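Local coordinates for protein cytochrome c552 (Thermochromatium tepidum, PDB 5ZE8) that probably carries electrons at low potential through five covalently attached c-type hemes in a purple sulfur photosynthetic bacterium, at residues Ser42-Glu50 / Leu202-Leu210; Gln218-Met226 / Ser252-His260. All coordinates share one frame; numbering follows the deposited sequence.

Contact 1 (Ser42-Glu50 / Leu202-Leu210); sequences SELCANCHE and LDGKTIPAL. With HEC (heme c), chain B.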
loop_
_atom_site.group_PDB
_atom_site.type_symbol
_atom_site.label_atom_id
_atom_site.label_comp_id
_atom_site.label_asym_id
_atom_site.label_seq_id
_atom_site.Cartn_x
_atom_site.Cartn_y
_atom_site.Cartn_z
ATOM N N SER A 42 15.328 13.035 -7.991
ATOM C CA SER A 42 13.953 13.536 -8.272
ATOM C C SER A 42 13.916 15.090 -8.267
ATOM O O SER A 42 12.984 15.717 -8.840
ATOM C CB SER A 42 12.956 12.946 -7.278
ATOM O OG SER A 42 13.034 11.506 -7.293
ATOM N N GLU A 43 14.859 15.703 -7.536
ATOM C CA GLU A 43 14.973 17.150 -7.510
ATOM C C GLU A 43 15.245 17.702 -8.927
ATOM O O GLU A 43 14.857 18.848 -9.209
ATOM C CB GLU A 43 16.065 17.595 -6.510
ATOM C CG GLU A 43 15.827 17.156 -5.105
ATOM C CD GLU A 43 14.597 17.771 -4.470
ATOM O OE1 GLU A 43 14.357 18.968 -4.720
ATOM O OE2 GLU A 43 13.881 17.068 -3.663
ATOM N N LEU A 44 15.943 16.988 -9.779
ATOM C CA LEU A 44 16.180 17.445 -11.136
ATOM C C LEU A 44 14.871 17.491 -11.905
ATOM O O LEU A 44 14.529 18.499 -12.479
ATOM C CB LEU A 44 17.179 16.551 -11.896
ATOM C CG LEU A 44 17.285 17.007 -13.388
ATOM C CD1 LEU A 44 17.781 18.466 -13.426
ATOM C CD2 LEU A 44 18.142 16.132 -14.226
ATOM N N CYS A 45 14.060 16.458 -11.802
ATOM C CA CYS A 45 12.770 16.372 -12.432
ATOM C C CYS A 45 11.850 17.464 -12.002
ATOM O O CYS A 45 11.085 17.973 -12.799
ATOM C CB CYS A 45 12.149 14.987 -12.181
ATOM S SG CYS A 45 13.185 13.547 -12.423
ATOM N N ALA A 46 11.929 17.893 -10.727
ATOM C CA ALA A 46 11.085 18.877 -10.131
ATOM C C ALA A 46 11.267 20.209 -10.786
ATOM O O ALA A 46 10.350 20.989 -10.729
ATOM C CB ALA A 46 11.404 19.062 -8.665
ATOM N N ASN A 47 12.375 20.411 -11.465
ATOM C CA ASN A 47 12.504 21.687 -12.224
ATOM C C ASN A 47 11.417 21.945 -13.217
ATOM O O ASN A 47 11.058 23.107 -13.413
ATOM C CB ASN A 47 13.833 21.728 -12.909
ATOM C CG ASN A 47 14.975 21.958 -11.958
ATOM O OD1 ASN A 47 15.979 21.296 -12.043
ATOM N ND2 ASN A 47 14.831 22.939 -11.073
ATOM N N CYS A 48 10.880 20.892 -13.889
ATOM C CA CYS A 48 9.851 20.985 -14.893
ATOM C C CYS A 48 8.545 20.233 -14.580
ATOM O O CYS A 48 7.624 20.299 -15.369
ATOM C CB CYS A 48 10.427 20.499 -16.198
ATOM S SG CYS A 48 11.937 21.372 -16.661
ATOM N N HIS A 49 8.491 19.448 -13.490
ATOM C CA HIS A 49 7.308 18.634 -13.172
ATOM C C HIS A 49 7.028 18.910 -11.663
ATOM O O HIS A 49 6.900 17.989 -10.854
ATOM C CB HIS A 49 7.647 17.126 -13.351
ATOM C CG HIS A 49 7.924 16.765 -14.756
ATOM N ND1 HIS A 49 6.990 16.918 -15.766
ATOM C CD2 HIS A 49 9.065 16.376 -15.361
ATOM C CE1 HIS A 49 7.527 16.520 -16.899
ATOM N NE2 HIS A 49 8.789 16.171 -16.691
ATOM N N GLU A 50 6.970 20.189 -11.260
ATOM C CA GLU A 50 6.777 20.515 -9.883
ATOM C C GLU A 50 5.471 19.947 -9.263
ATOM O O GLU A 50 5.475 19.512 -8.127
ATOM C CB GLU A 50 6.835 22.080 -9.697
ATOM C CG GLU A 50 6.727 22.573 -8.256
ATOM C CD GLU A 50 8.001 23.187 -7.720
ATOM O OE1 GLU A 50 9.083 22.507 -7.775
ATOM O OE2 GLU A 50 7.885 24.365 -7.260
ATOM N N LEU A 202 17.975 25.391 -19.097
ATOM C CA LEU A 202 16.790 25.872 -18.410
ATOM C C LEU A 202 17.268 26.931 -17.402
ATOM O O LEU A 202 18.135 26.603 -16.557
ATOM C CB LEU A 202 16.122 24.737 -17.636
ATOM C CG LEU A 202 14.971 25.098 -16.705
ATOM C CD1 LEU A 202 13.738 25.337 -17.524
ATOM C CD2 LEU A 202 14.759 23.919 -15.763
ATOM N N ASP A 203 16.777 28.171 -17.484
ATOM C CA ASP A 203 17.165 29.168 -16.409
ATOM C C ASP A 203 18.704 29.292 -16.235
ATOM O O ASP A 203 19.257 29.296 -15.098
ATOM C CB ASP A 203 16.524 28.723 -15.059
ATOM C CG ASP A 203 15.118 29.303 -14.813
ATOM O OD1 ASP A 203 14.134 28.800 -15.419
ATOM O OD2 ASP A 203 14.984 30.246 -13.960
ATOM N N GLY A 204 19.424 29.302 -17.349
ATOM C CA GLY A 204 20.871 29.287 -17.336
ATOM C C GLY A 204 21.632 28.012 -16.978
ATOM O O GLY A 204 22.863 28.007 -16.973
ATOM N N LYS A 205 20.950 26.929 -16.617
ATOM C CA LYS A 205 21.583 25.710 -16.106
ATOM C C LYS A 205 21.442 24.638 -17.203
ATOM O O LYS A 205 20.411 24.580 -17.868
ATOM C CB LYS A 205 20.805 25.308 -14.853
ATOM C CG LYS A 205 21.462 24.276 -13.966
ATOM C CD LYS A 205 20.814 24.221 -12.580
ATOM C CE LYS A 205 19.381 23.651 -12.541
ATOM N NZ LYS A 205 19.307 22.289 -11.922
ATOM N N THR A 206 22.481 23.855 -17.474
ATOM C CA THR A 206 22.365 22.826 -18.491
ATOM C C THR A 206 21.653 21.641 -17.820
ATOM O O THR A 206 22.009 21.247 -16.693
ATOM C CB THR A 206 23.716 22.433 -19.163
ATOM O OG1 THR A 206 24.366 21.378 -18.454
ATOM C CG2 THR A 206 24.634 23.623 -19.242
ATOM N N ILE A 207 20.602 21.188 -18.496
ATOM C CA ILE A 207 19.878 19.939 -18.154
ATOM C C ILE A 207 20.414 18.854 -19.085
ATOM O O ILE A 207 20.350 18.979 -20.283
ATOM C CB ILE A 207 18.355 20.082 -18.344
ATOM C CG1 ILE A 207 17.819 21.307 -17.557
ATOM C CG2 ILE A 207 17.598 18.776 -17.962
ATOM C CD1 ILE A 207 18.007 21.289 -16.043
ATOM N N PRO A 208 20.923 17.751 -18.509
ATOM C CA PRO A 208 21.418 16.740 -19.452
ATOM C C PRO A 208 20.266 16.119 -20.292
ATOM O O PRO A 208 19.061 16.188 -19.884
ATOM C CB PRO A 208 22.022 15.740 -18.516
ATOM C CG PRO A 208 21.174 15.794 -17.266
ATOM C CD PRO A 208 20.860 17.267 -17.136
ATOM N N ALA A 209 20.608 15.489 -21.427
ATOM C CA ALA A 209 19.645 14.715 -22.148
ATOM C C ALA A 209 19.082 13.593 -21.196
ATOM O O ALA A 209 19.817 12.888 -20.481
ATOM C CB ALA A 209 20.260 14.106 -23.391
ATOM N N LEU A 210 17.771 13.498 -21.198
ATOM C CA LEU A 210 16.973 12.540 -20.400
ATOM C C LEU A 210 16.132 11.731 -21.380
ATOM O O LEU A 210 14.955 11.936 -21.509
ATOM C CB LEU A 210 16.088 13.331 -19.375
ATOM C CG LEU A 210 16.938 14.042 -18.311
ATOM C CD1 LEU A 210 15.934 14.819 -17.481
ATOM C CD2 LEU A 210 17.726 13.058 -17.410
HETATM FE FE HEC B . 10.018 15.423 -18.189
HETATM C CHA HEC B . 7.200 14.996 -20.107
HETATM C CHB HEC B . 9.573 12.328 -16.804
HETATM C CHC HEC B . 12.779 15.871 -16.193
HETATM C CHD HEC B . 10.449 18.573 -19.428
HETATM N NA HEC B . 8.708 13.927 -18.447
HETATM C C1A HEC B . 7.619 13.954 -19.307
HETATM C C2A HEC B . 6.911 12.718 -19.243
HETATM C C3A HEC B . 7.550 11.958 -18.284
HETATM C C4A HEC B . 8.688 12.688 -17.806
HETATM C CMA HEC B . 7.204 10.539 -17.856
HETATM C CAA HEC B . 5.636 12.390 -19.970
HETATM C CBA HEC B . 5.781 12.106 -21.471
HETATM C CGA HEC B . 4.423 11.553 -21.878
HETATM O O1A HEC B . 3.492 12.331 -22.112
HETATM O O2A HEC B . 4.243 10.343 -22.120
HETATM N NB HEC B . 10.993 14.291 -16.776
HETATM C C1B HEC B . 10.618 13.052 -16.350
HETATM C C2B HEC B . 11.504 12.641 -15.337
HETATM C C3B HEC B . 12.418 13.607 -15.092
HETATM C C4B HEC B . 12.068 14.659 -16.083
HETATM C CMB HEC B . 11.283 11.274 -14.627
HETATM C CAB HEC B . 13.656 13.540 -14.246
HETATM C CBB HEC B . 14.533 12.409 -14.398
HETATM N NC HEC B . 11.365 16.950 -17.905
HETATM C C1C HEC B . 12.439 16.901 -17.026
HETATM C C2C HEC B . 13.074 18.178 -16.998
HETATM C C3C HEC B . 12.388 19.007 -17.884
HETATM C C4C HEC B . 11.356 18.217 -18.467
HETATM C CMC HEC B . 14.178 18.520 -16.014
HETATM C CAC HEC B . 12.604 20.460 -18.231
HETATM C CBC HEC B . 13.870 20.972 -18.387
HETATM N ND HEC B . 9.041 16.508 -19.450
HETATM C C1D HEC B . 9.388 17.792 -19.841
HETATM C C2D HEC B . 8.411 18.298 -20.781
HETATM C C3D HEC B . 7.513 17.328 -20.987
HETATM C C4D HEC B . 7.935 16.183 -20.125
HETATM C CMD HEC B . 8.398 19.681 -21.441
HETATM C CAD HEC B . 6.262 17.406 -21.826
HETATM C CBD HEC B . 5.035 17.799 -21.004
HETATM C CGD HEC B . 5.088 18.807 -19.895
HETATM O O1D HEC B . 5.152 20.041 -20.196
HETATM O O2D HEC B . 5.036 18.389 -18.696
#
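Leu202 and Lys205, whose side chains both reach toward the 42-50 segment, are joined by a reciprocal pair of backbone hydrogen bonds, Leu202 N to Lys205 O and Lys205 N to Leu202 O, each 2.8 Å. They close a beta hairpin through a type I' turn, and the hairpin packs beside a CXXCH heme c motif made of Cys45, Cys48 and His49. Most of the contact is apolar. Leu44 reaches across with CG anti to its backbone nitrogen (chi1 174°), which sends its fork toward the hairpin strand and the loop after it. One prong, CD1, slides past Ile207 with 3.9 Å to its CD1. The other meets Leu210 tip to tip, Leu44 CD2 lying 4.1 Å from Leu210 CD1, and also touches ring carbon CD of Pro208. Farther along, a single methyl of Leu202 serves two residues: its CD2 is 3.7 Å from Asn47 CB and also rests against Cys48 SG, a sulfur already tied up in the thioether to CAC of the heme. His49 NE2 binds the iron at 2.1 Å, and His195 supplies the second ligand. Leu210 helps on that other side too, since its carbonyl oxygen takes a hydrogen bond from ND1 of His195, which should fix the turn of that ring. In the loop after the hairpin, Leu210 lays CD1 over the heme face turned away from His49, 3.6 Å from CHC, the meso carbon between the two thioether-bearing pyrroles.

Contact 2 (Gln218-Met226 / Ser252-His260); sequences QLRTSDACM and SQVACQTCH. With HEC (heme c), chain F.
This is a buried contact between two heme attachment sites, at the place where the end of helix 216-220 and the loop after it meet the start of helix 256-260. Cys256, Cys259 and His260 form the CXXCH motif of one heme, whose iron His310 also binds, while Cys225 is thioether-linked to a different heme. The polar grip comes from Gln257, inside the motif. Bent at chi2 (92°), its chain brings NE2 between two backbone carbonyls, giving one N-H to Leu219 O at 2.8 Å and the other, much straighter at 165°, to Thr221 O. The amide nitrogen stands above both carbonyl planes; Ala224 N reaches Thr221 O from the opposite face. Cys225 SG packs 3.8 Å from Cys256 CB, and Ala255 CB rests on Arg220 O. Met226 bends its methyl CE to within 3.4 Å of heme atom CBB. A leucine in place of Gln257 would probably leave Leu219 O without this donor and Thr221 O with the Ala224 bond but not its second partner. One side-chain amide thus satisfies two carbonyls at a helix end, and the sulfurs of Cys225 and Cys256 go to different hemes, so the contact probably helps set how those two hemes lie against each other.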
loop_
_atom_site.group_PDB
_atom_site.type_symbol
_atom_site.label_atom_id
_atom_site.label_comp_id
_atom_site.label_asym_id
_atom_site.label_seq_id
_atom_site.Cartn_x
_atom_site.Cartn_y
_atom_site.Cartn_z
ATOM N N GLN A 218 3.571 -0.837 -20.449
ATOM C CA GLN A 218 4.134 -0.765 -19.102
ATOM C C GLN A 218 3.515 0.322 -18.244
ATOM O O GLN A 218 3.150 0.074 -17.083
ATOM C CB GLN A 218 5.655 -0.504 -19.180
ATOM C CG GLN A 218 6.369 -0.304 -17.851
ATOM C CD GLN A 218 6.315 -1.441 -16.855
ATOM O OE1 GLN A 218 6.237 -2.641 -17.234
ATOM N NE2 GLN A 218 6.403 -1.091 -15.559
ATOM N N LEU A 219 3.419 1.496 -18.787
ATOM C CA LEU A 219 3.006 2.650 -17.992
ATOM C C LEU A 219 1.500 2.724 -17.691
ATOM O O LEU A 219 1.057 3.331 -16.707
ATOM C CB LEU A 219 3.427 3.973 -18.662
ATOM C CG LEU A 219 4.843 4.466 -18.368
ATOM C CD1 LEU A 219 5.024 4.904 -16.924
ATOM C CD2 LEU A 219 5.908 3.483 -18.793
ATOM N N ARG A 220 0.659 2.194 -18.603
ATOM C CA ARG A 220 -0.769 2.363 -18.464
ATOM C C ARG A 220 -1.493 1.193 -17.856
ATOM O O ARG A 220 -2.725 1.324 -17.569
ATOM C CB ARG A 220 -1.442 2.708 -19.797
ATOM C CG ARG A 220 -0.978 3.952 -20.489
ATOM C CD ARG A 220 -2.170 4.405 -21.315
ATOM N NE ARG A 220 -1.835 5.554 -22.160
ATOM C CZ ARG A 220 -1.978 6.810 -21.830
ATOM N NH1 ARG A 220 -2.392 7.189 -20.635
ATOM N NH2 ARG A 220 -1.570 7.723 -22.672
ATOM N N THR A 221 -0.824 0.059 -17.669
ATOM C CA THR A 221 -1.451 -1.127 -17.085
ATOM C C THR A 221 -0.814 -1.483 -15.729
ATOM O O THR A 221 0.145 -0.845 -15.286
ATOM C CB THR A 221 -1.298 -2.355 -17.998
ATOM O OG1 THR A 221 0.038 -2.878 -17.951
ATOM C CG2 THR A 221 -1.663 -1.970 -19.423
ATOM N N SER A 222 -1.346 -2.516 -15.080
ATOM C CA SER A 222 -0.848 -2.945 -13.836
ATOM C C SER A 222 0.565 -3.416 -13.891
ATOM O O SER A 222 1.186 -3.581 -12.799
ATOM C CB SER A 222 -1.724 -4.028 -13.197
ATOM O OG SER A 222 -1.667 -5.278 -13.927
ATOM N N ASP A 223 1.154 -3.622 -15.077
ATOM C CA ASP A 223 2.602 -3.857 -15.147
ATOM C C ASP A 223 3.415 -2.816 -14.397
ATOM O O ASP A 223 4.532 -3.139 -13.976
ATOM C CB ASP A 223 3.072 -3.893 -16.624
ATOM C CG ASP A 223 2.608 -5.170 -17.362
ATOM O OD1 ASP A 223 1.865 -6.024 -16.819
ATOM O OD2 ASP A 223 2.980 -5.294 -18.544
ATOM N N ALA A 224 2.877 -1.615 -14.289
ATOM C CA ALA A 224 3.570 -0.496 -13.628
ATOM C C ALA A 224 3.693 -0.767 -12.135
ATOM O O ALA A 224 4.510 -0.044 -11.493
ATOM C CB ALA A 224 2.836 0.796 -13.855
ATOM N N CYS A 225 2.912 -1.684 -11.566
ATOM C CA CYS A 225 2.833 -1.808 -10.104
ATOM C C CYS A 225 3.189 -3.213 -9.627
ATOM O O CYS A 225 3.531 -3.407 -8.474
ATOM C CB CYS A 225 1.394 -1.491 -9.636
ATOM S SG CYS A 225 0.695 -0.006 -10.430
ATOM N N MET A 226 2.979 -4.242 -10.465
ATOM C CA MET A 226 2.909 -5.595 -9.955
ATOM C C MET A 226 4.193 -6.142 -9.400
ATOM O O MET A 226 4.103 -7.008 -8.497
ATOM C CB MET A 226 2.340 -6.610 -11.005
ATOM C CG MET A 226 0.882 -6.511 -11.251
ATOM S SD MET A 226 -0.083 -6.977 -9.790
ATOM C CE MET A 226 -0.307 -5.328 -9.471
ATOM N N SER A 252 -11.762 -8.168 -11.546
ATOM C CA SER A 252 -11.744 -6.817 -12.150
ATOM C C SER A 252 -10.780 -6.683 -13.324
ATOM O O SER A 252 -9.797 -7.378 -13.389
ATOM C CB SER A 252 -11.378 -5.734 -11.127
ATOM O OG SER A 252 -11.431 -4.397 -11.662
ATOM N N GLN A 253 -11.134 -5.853 -14.279
ATOM C CA GLN A 253 -10.301 -5.546 -15.435
ATOM C C GLN A 253 -9.808 -4.066 -15.322
ATOM O O GLN A 253 -9.246 -3.587 -16.285
ATOM C CB GLN A 253 -11.136 -5.772 -16.646
ATOM C CG GLN A 253 -11.476 -7.251 -16.671
ATOM C CD GLN A 253 -11.862 -7.763 -17.948
ATOM O OE1 GLN A 253 -11.019 -7.885 -18.815
ATOM N NE2 GLN A 253 -13.165 -8.093 -18.111
ATOM N N VAL A 254 -9.966 -3.392 -14.162
ATOM C CA VAL A 254 -9.546 -1.977 -14.006
ATOM C C VAL A 254 -8.041 -1.977 -13.626
ATOM O O VAL A 254 -7.656 -2.634 -12.676
ATOM C CB VAL A 254 -10.325 -1.317 -12.903
ATOM C CG1 VAL A 254 -9.933 0.135 -12.691
ATOM C CG2 VAL A 254 -11.821 -1.445 -13.275
ATOM N N ALA A 255 -7.232 -1.166 -14.339
ATOM C CA ALA A 255 -5.799 -0.918 -14.073
ATOM C C ALA A 255 -5.682 -0.163 -12.741
ATOM O O ALA A 255 -6.547 0.667 -12.444
ATOM C CB ALA A 255 -5.214 -0.066 -15.172
ATOM N N CYS A 256 -4.631 -0.506 -11.973
ATOM C CA CYS A 256 -4.437 0.137 -10.648
ATOM C C CYS A 256 -4.505 1.655 -10.778
ATOM O O CYS A 256 -5.058 2.364 -9.970
ATOM C CB CYS A 256 -3.044 -0.273 -10.059
ATOM S SG CYS A 256 -2.586 -1.978 -10.179
ATOM N N GLN A 257 -3.898 2.187 -11.883
ATOM C CA GLN A 257 -3.817 3.612 -12.122
ATOM C C GLN A 257 -5.157 4.306 -12.242
ATOM O O GLN A 257 -5.250 5.488 -11.918
ATOM C CB GLN A 257 -2.997 3.920 -13.367
ATOM C CG GLN A 257 -1.559 3.460 -13.299
ATOM C CD GLN A 257 -1.358 2.065 -13.855
ATOM O OE1 GLN A 257 -2.066 1.092 -13.522
ATOM N NE2 GLN A 257 -0.302 1.919 -14.664
ATOM N N THR A 258 -6.153 3.610 -12.770
ATOM C CA THR A 258 -7.440 4.272 -12.869
ATOM C C THR A 258 -7.999 4.764 -11.583
ATOM O O THR A 258 -8.570 5.855 -11.537
ATOM C CB THR A 258 -8.463 3.395 -13.636
ATOM O OG1 THR A 258 -7.788 2.760 -14.708
ATOM C CG2 THR A 258 -9.594 4.211 -14.140
ATOM N N CYS A 259 -7.699 4.074 -10.460
ATOM C CA CYS A 259 -8.067 4.531 -9.158
ATOM C C CYS A 259 -6.959 5.306 -8.427
ATOM O O CYS A 259 -7.239 6.215 -7.700
ATOM C CB CYS A 259 -8.452 3.310 -8.294
ATOM S SG CYS A 259 -9.945 2.582 -8.988
ATOM N N HIS A 260 -5.693 4.854 -8.588
ATOM C CA HIS A 260 -4.570 5.341 -7.782
ATOM C C HIS A 260 -3.725 6.427 -8.393
ATOM O O HIS A 260 -2.938 7.022 -7.724
ATOM C CB HIS A 260 -3.686 4.141 -7.424
ATOM C CG HIS A 260 -4.227 3.239 -6.358
ATOM N ND1 HIS A 260 -4.394 3.682 -5.080
ATOM C CD2 HIS A 260 -4.703 1.972 -6.394
ATOM C CE1 HIS A 260 -4.892 2.692 -4.348
ATOM N NE2 HIS A 260 -5.114 1.676 -5.130
HETATM FE FE HEC F . -5.889 -0.160 -4.532
HETATM C CHA HEC F . -5.724 0.825 -1.343
HETATM C CHB HEC F . -2.660 -1.284 -4.424
HETATM C CHC HEC F . -6.159 -1.354 -7.742
HETATM C CHD HEC F . -8.925 1.397 -4.845
HETATM N NA HEC F . -4.451 -0.251 -3.168
HETATM C C1A HEC F . -4.610 0.176 -1.833
HETATM C C2A HEC F . -3.393 -0.050 -1.104
HETATM C C3A HEC F . -2.544 -0.622 -2.015
HETATM C C4A HEC F . -3.185 -0.752 -3.273
HETATM C CMA HEC F . -1.115 -1.119 -1.774
HETATM C CAA HEC F . -3.158 0.214 0.402
HETATM C CBA HEC F . -3.671 -0.940 1.258
HETATM C CGA HEC F . -3.468 -0.774 2.743
HETATM O O1A HEC F . -2.358 -1.023 3.271
HETATM O O2A HEC F . -4.456 -0.360 3.424
HETATM N NB HEC F . -4.672 -1.121 -5.855
HETATM C C1B HEC F . -3.363 -1.423 -5.595
HETATM C C2B HEC F . -2.790 -2.065 -6.725
HETATM C C3B HEC F . -3.757 -2.140 -7.723
HETATM C C4B HEC F . -4.956 -1.531 -7.104
HETATM C CMB HEC F . -1.370 -2.636 -6.847
HETATM C CAB HEC F . -3.782 -2.795 -9.044
HETATM C CBB HEC F . -3.453 -4.160 -9.036
HETATM N NC HEC F . -7.277 -0.013 -6.005
HETATM C C1C HEC F . -7.187 -0.613 -7.222
HETATM C C2C HEC F . -8.293 -0.146 -8.006
HETATM C C3C HEC F . -9.083 0.668 -7.240
HETATM C C4C HEC F . -8.445 0.706 -5.938
HETATM C CMC HEC F . -8.503 -0.460 -9.485
HETATM C CAC HEC F . -10.380 1.408 -7.529
HETATM C CBC HEC F . -11.451 0.651 -8.049
HETATM N ND HEC F . -7.067 0.811 -3.331
HETATM C C1D HEC F . -8.255 1.473 -3.622
HETATM C C2D HEC F . -8.748 2.249 -2.463
HETATM C C3D HEC F . -7.887 2.083 -1.443
HETATM C C4D HEC F . -6.857 1.189 -2.052
HETATM C CMD HEC F . -10.012 3.025 -2.444
HETATM C CAD HEC F . -7.898 2.656 -0.057
HETATM C CBD HEC F . -7.946 1.576 0.997
HETATM C CGD HEC F . -6.681 1.367 1.814
HETATM O O1D HEC F . -5.786 2.208 1.831
HETATM O O2D HEC F . -6.644 0.325 2.451
#

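From the N terminus the chain first lays down segment 42-50, then wanders for 151 residues, through helices such as 70-79 and 127-131 and the unmodelled 175-190, before 202-210 returns to close contact 1. After only seven intervening residues contact 2 opens, and it shuts a much shorter loop of 25 residues that includes helix 243-250. The two follow in series, neither nested nor crossed, with centres 28 Å apart and nearest atoms about 12 Å apart. Contact 1 ties the early part of the chain to hairpin 200-207 at the periphery; contact 2, nearer the chain's centre, joins helices 216-220 and 256-260 ahead of the C-terminal strands.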